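Local coordinates for protein acetyltransferase (Agrobacterium tumefaciens, PDB 2DXQ) that probably transfers an acetyl group from acetyl-coenzyme A to an acceptor not yet identified, as a member of the GNAT acetyltransferase family, at residues Ala64-Leu69 and Arg100-His105. Numbering follows the deposited sequence.
Sequences ATATLL and RTVVRH. With PO4 (phosphate ion), chain C; PO4 (phosphate ion), chain F.
Val102, on the helix that follows the pyrophosphate-binding loop of the GNAT fold, packs against Ala64 and Ala66 of the central sheet. The axes of 64-69 and 100-105 run nearly parallel, 17° apart and 7.3 Å at closest approach, a spacing that small side chains permit: the CA atoms of Ala66 and Val103 lie 6.0 Å apart. Both alanine methyls point at the helix. Val102 CG1 reaches Ala64 CB at 4.0 Å and Ala66 CB at 4.1 Å, bridging the two methyls. With CG2 anti to the backbone N, the other branch meets the strand backbone, 3.7 Å from Ala66 N. Val103 adds a flanking contact, its CG2 4.3 Å from Ala66 CB. The touching residues are all buried, and no hydrogen bond joins the segments; Thr65 turns away, toward helix 16-26, its OG1 hydrogen-bonded to Phe54 O. Arg100 N donates to PO4 O3 (chain C, probably from the crystallisation liquor) at 2.9 Å and 160°. The same O3 lies above one guanidinium face of Arg100, displaced toward its rim. Gly97 N and Gly99 N also hydrogen-bond phosphate here. Backbone amides binding phosphate at this helix end are consistent with the acetyl-CoA pyrophosphate site characteristic of GNAT enzymes.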
ATOM      1  N   ALA A  64      -0.434   3.680  20.808  1.00 13.07           N
ATOM      2  CA  ALA A  64      -0.530   2.800  19.628  1.00 13.00           C
ATOM      3  C   ALA A  64      -0.664   3.656  18.395  1.00 12.48           C
ATOM      4  O   ALA A  64      -1.091   4.812  18.477  1.00 12.95           O
ATOM      5  CB  ALA A  64      -1.716   1.841  19.722  1.00 13.50           C
ATOM      6  N   THR A  65      -0.329   3.081  17.250  1.00 12.68           N
ATOM      7  CA  THR A  65      -0.467   3.808  15.991  1.00 11.98           C
ATOM      8  C   THR A  65      -0.694   2.833  14.845  1.00 12.33           C
ATOM      9  O   THR A  65      -0.344   1.650  14.937  1.00 12.73           O
ATOM     10  CB  THR A  65       0.777   4.705  15.708  1.00 11.88           C
ATOM     11  OG1 THR A  65       0.563   5.492  14.522  1.00 12.57           O
ATOM     12  CG2 THR A  65       2.013   3.877  15.514  1.00 12.40           C
ATOM     13  N   ALA A  66      -1.340   3.339  13.797  1.00 12.11           N
ATOM     14  CA  ALA A  66      -1.469   2.639  12.512  1.00 12.49           C
ATOM     15  C   ALA A  66      -1.582   3.718  11.451  1.00 12.65           C
ATOM     16  O   ALA A  66      -2.218   4.759  11.686  1.00 12.55           O
ATOM     17  CB  ALA A  66      -2.715   1.773  12.507  1.00 12.14           C
ATOM     18  N   THR A  67      -1.007   3.455  10.278  1.00 12.09           N
ATOM     19  CA  THR A  67      -1.076   4.411   9.180  1.00 12.13           C
ATOM     20  C   THR A  67      -1.999   3.861   8.098  1.00 12.04           C
ATOM     21  O   THR A  67      -1.850   2.712   7.668  1.00 12.05           O
ATOM     22  CB  THR A  67       0.322   4.672   8.597  1.00 12.21           C
ATOM     23  OG1 THR A  67       1.184   5.185   9.630  1.00 12.99           O
ATOM     24  CG2 THR A  67       0.253   5.646   7.388  1.00 12.02           C
ATOM     25  N   LEU A  68      -2.941   4.694   7.669  1.00 12.11           N
ATOM     26  CA  LEU A  68      -3.881   4.330   6.624  1.00 12.35           C
ATOM     27  C   LEU A  68      -3.458   4.989   5.324  1.00 13.35           C
ATOM     28  O   LEU A  68      -3.174   6.186   5.300  1.00 13.29           O
ATOM     29  CB  LEU A  68      -5.289   4.799   6.994  1.00 11.94           C
ATOM     30  CG  LEU A  68      -6.393   4.564   5.968  1.00 12.37           C
ATOM     31  CD1 LEU A  68      -6.610   3.061   5.696  1.00 12.50           C
ATOM     32  CD2 LEU A  68      -7.674   5.230   6.504  1.00 12.33           C
ATOM     33  N   LEU A  69      -3.444   4.204   4.250  1.00 13.33           N
ATOM     34  CA  LEU A  69      -3.111   4.720   2.919  1.00 14.09           C
ATOM     35  C   LEU A  69      -4.302   4.438   2.012  1.00 14.32           C
ATOM     36  O   LEU A  69      -4.591   3.287   1.697  1.00 14.30           O
ATOM     37  CB  LEU A  69      -1.857   4.029   2.365  1.00 14.57           C
ATOM     38  CG  LEU A  69      -0.648   3.900   3.303  1.00 16.58           C
ATOM     39  CD1 LEU A  69       0.399   2.974   2.698  1.00 18.40           C
ATOM     40  CD2 LEU A  69      -0.054   5.286   3.582  1.00 18.39           C
ATOM     41  N   ARG A 100      -5.944  -2.693  18.718  1.00 13.49           N
ATOM     42  CA  ARG A 100      -7.216  -3.020  18.079  1.00 13.86           C
ATOM     43  C   ARG A 100      -8.015  -1.747  17.793  1.00 13.56           C
ATOM     44  O   ARG A 100      -8.595  -1.607  16.716  1.00 14.07           O
ATOM     45  CB  ARG A 100      -8.020  -4.045  18.908  1.00 14.23           C
ATOM     46  CG  ARG A 100      -9.174  -4.766  18.146  1.00 15.45           C
ATOM     47  CD  ARG A 100      -9.339  -6.250  18.641  1.00 20.65           C
ATOM     48  NE  ARG A 100      -8.910  -6.256  20.001  1.00 28.24           N
ATOM     49  CZ  ARG A 100      -7.994  -6.995  20.598  1.00 23.52           C
ATOM     50  NH1 ARG A 100      -7.316  -8.023  20.052  1.00 20.31           N
ATOM     51  NH2 ARG A 100      -7.820  -6.680  21.847  1.00 24.12           N
ATOM     52  N   THR A 101      -8.016  -0.802  18.741  1.00 12.95           N
ATOM     53  CA  THR A 101      -8.767   0.446  18.550  1.00 13.33           C
ATOM     54  C   THR A 101      -8.265   1.186  17.313  1.00 13.45           C
ATOM     55  O   THR A 101      -9.051   1.606  16.455  1.00 12.74           O
ATOM     56  CB  THR A 101      -8.672   1.376  19.767  1.00 13.50           C
ATOM     57  OG1 THR A 101      -9.163   0.688  20.931  1.00 14.57           O
ATOM     58  CG2 THR A 101      -9.510   2.648  19.531  1.00 14.94           C
ATOM     59  N   VAL A 102      -6.948   1.337  17.220  1.00 13.01           N
ATOM     60  CA  VAL A 102      -6.389   2.130  16.132  1.00 13.49           C
ATOM     61  C   VAL A 102      -6.502   1.440  14.746  1.00 12.54           C
ATOM     62  O   VAL A 102      -6.789   2.084  13.728  1.00 12.76           O
ATOM     63  CB  VAL A 102      -4.972   2.628  16.498  1.00 14.10           C
ATOM     64  CG1 VAL A 102      -3.934   1.513  16.442  1.00 15.10           C
ATOM     65  CG2 VAL A 102      -4.577   3.786  15.629  1.00 17.51           C
ATOM     66  N   VAL A 103      -6.324   0.128  14.725  1.00 12.19           N
ATOM     67  CA  VAL A 103      -6.431  -0.615  13.451  1.00 12.44           C
ATOM     68  C   VAL A 103      -7.881  -0.627  12.996  1.00 12.79           C
ATOM     69  O   VAL A 103      -8.182  -0.355  11.819  1.00 13.04           O
ATOM     70  CB  VAL A 103      -5.870  -2.048  13.562  1.00 11.86           C
ATOM     71  CG1 VAL A 103      -6.145  -2.848  12.282  1.00 12.83           C
ATOM     72  CG2 VAL A 103      -4.343  -2.009  13.881  1.00 12.45           C
ATOM     73  N   ARG A 104      -8.792  -0.927  13.921  1.00 13.41           N
ATOM     74  CA  ARG A 104     -10.218  -0.958  13.576  1.00 14.84           C
ATOM     75  C   ARG A 104     -10.707   0.437  13.107  1.00 14.37           C
ATOM     76  O   ARG A 104     -11.479   0.537  12.140  1.00 13.85           O
ATOM     77  CB  ARG A 104     -11.058  -1.549  14.724  1.00 14.59           C
ATOM     78  CG  ARG A 104     -10.892  -3.060  14.851  1.00 16.86           C
ATOM     79  CD  ARG A 104     -11.763  -3.663  15.934  1.00 19.11           C
ATOM     80  NE  ARG A 104     -13.159  -3.690  15.496  1.00 24.62           N
ATOM     81  CZ  ARG A 104     -13.779  -4.739  14.962  1.00 26.97           C
ATOM     82  NH1 ARG A 104     -13.158  -5.908  14.813  1.00 28.75           N
ATOM     83  NH2 ARG A 104     -15.051  -4.618  14.601  1.00 27.53           N
ATOM     84  N   HIS A 105     -10.200   1.499  13.729  1.00 14.08           N
ATOM     85  CA  HIS A 105     -10.542   2.863  13.314  1.00 14.18           C
ATOM     86  C   HIS A 105     -10.067   3.146  11.894  1.00 13.86           C
ATOM     87  O   HIS A 105     -10.801   3.707  11.077  1.00 12.69           O
ATOM     88  CB  HIS A 105      -9.986   3.915  14.270  1.00 14.82           C
ATOM     89  CG  HIS A 105     -10.421   5.309  13.942  1.00 16.51           C
ATOM     90  ND1 HIS A 105     -11.680   5.788  14.237  1.00 19.88           N
ATOM     91  CD2 HIS A 105      -9.756   6.332  13.352  1.00 20.09           C
ATOM     92  CE1 HIS A 105     -11.774   7.047  13.838  1.00 21.22           C
ATOM     93  NE2 HIS A 105     -10.619   7.403  13.299  1.00 19.94           N
TER
HETATM   94  P   PO4 C1285      -3.715  -4.610  21.676  1.00 15.35           P
HETATM   95  O1  PO4 C1285      -3.976  -5.149  23.056  1.00 18.22           O
HETATM   96  O2  PO4 C1285      -3.093  -5.789  20.899  1.00 22.25           O
HETATM   97  O3  PO4 C1285      -5.012  -4.241  21.009  1.00 17.45           O
HETATM   98  O4  PO4 C1285      -2.725  -3.496  21.680  1.00 18.16           O
HETATM   99  P   PO4 F7285      -8.833   1.062  25.125  1.00 51.11           P
HETATM  100  O1  PO4 F7285      -8.706   1.772  23.787  1.00 48.50           O
HETATM  101  O2  PO4 F7285     -10.052   1.567  25.880  1.00 49.84           O
HETATM  102  O3  PO4 F7285      -8.930  -0.424  24.896  1.00 50.39           O
HETATM  103  O4  PO4 F7285      -7.625   1.309  25.994  1.00 51.68           O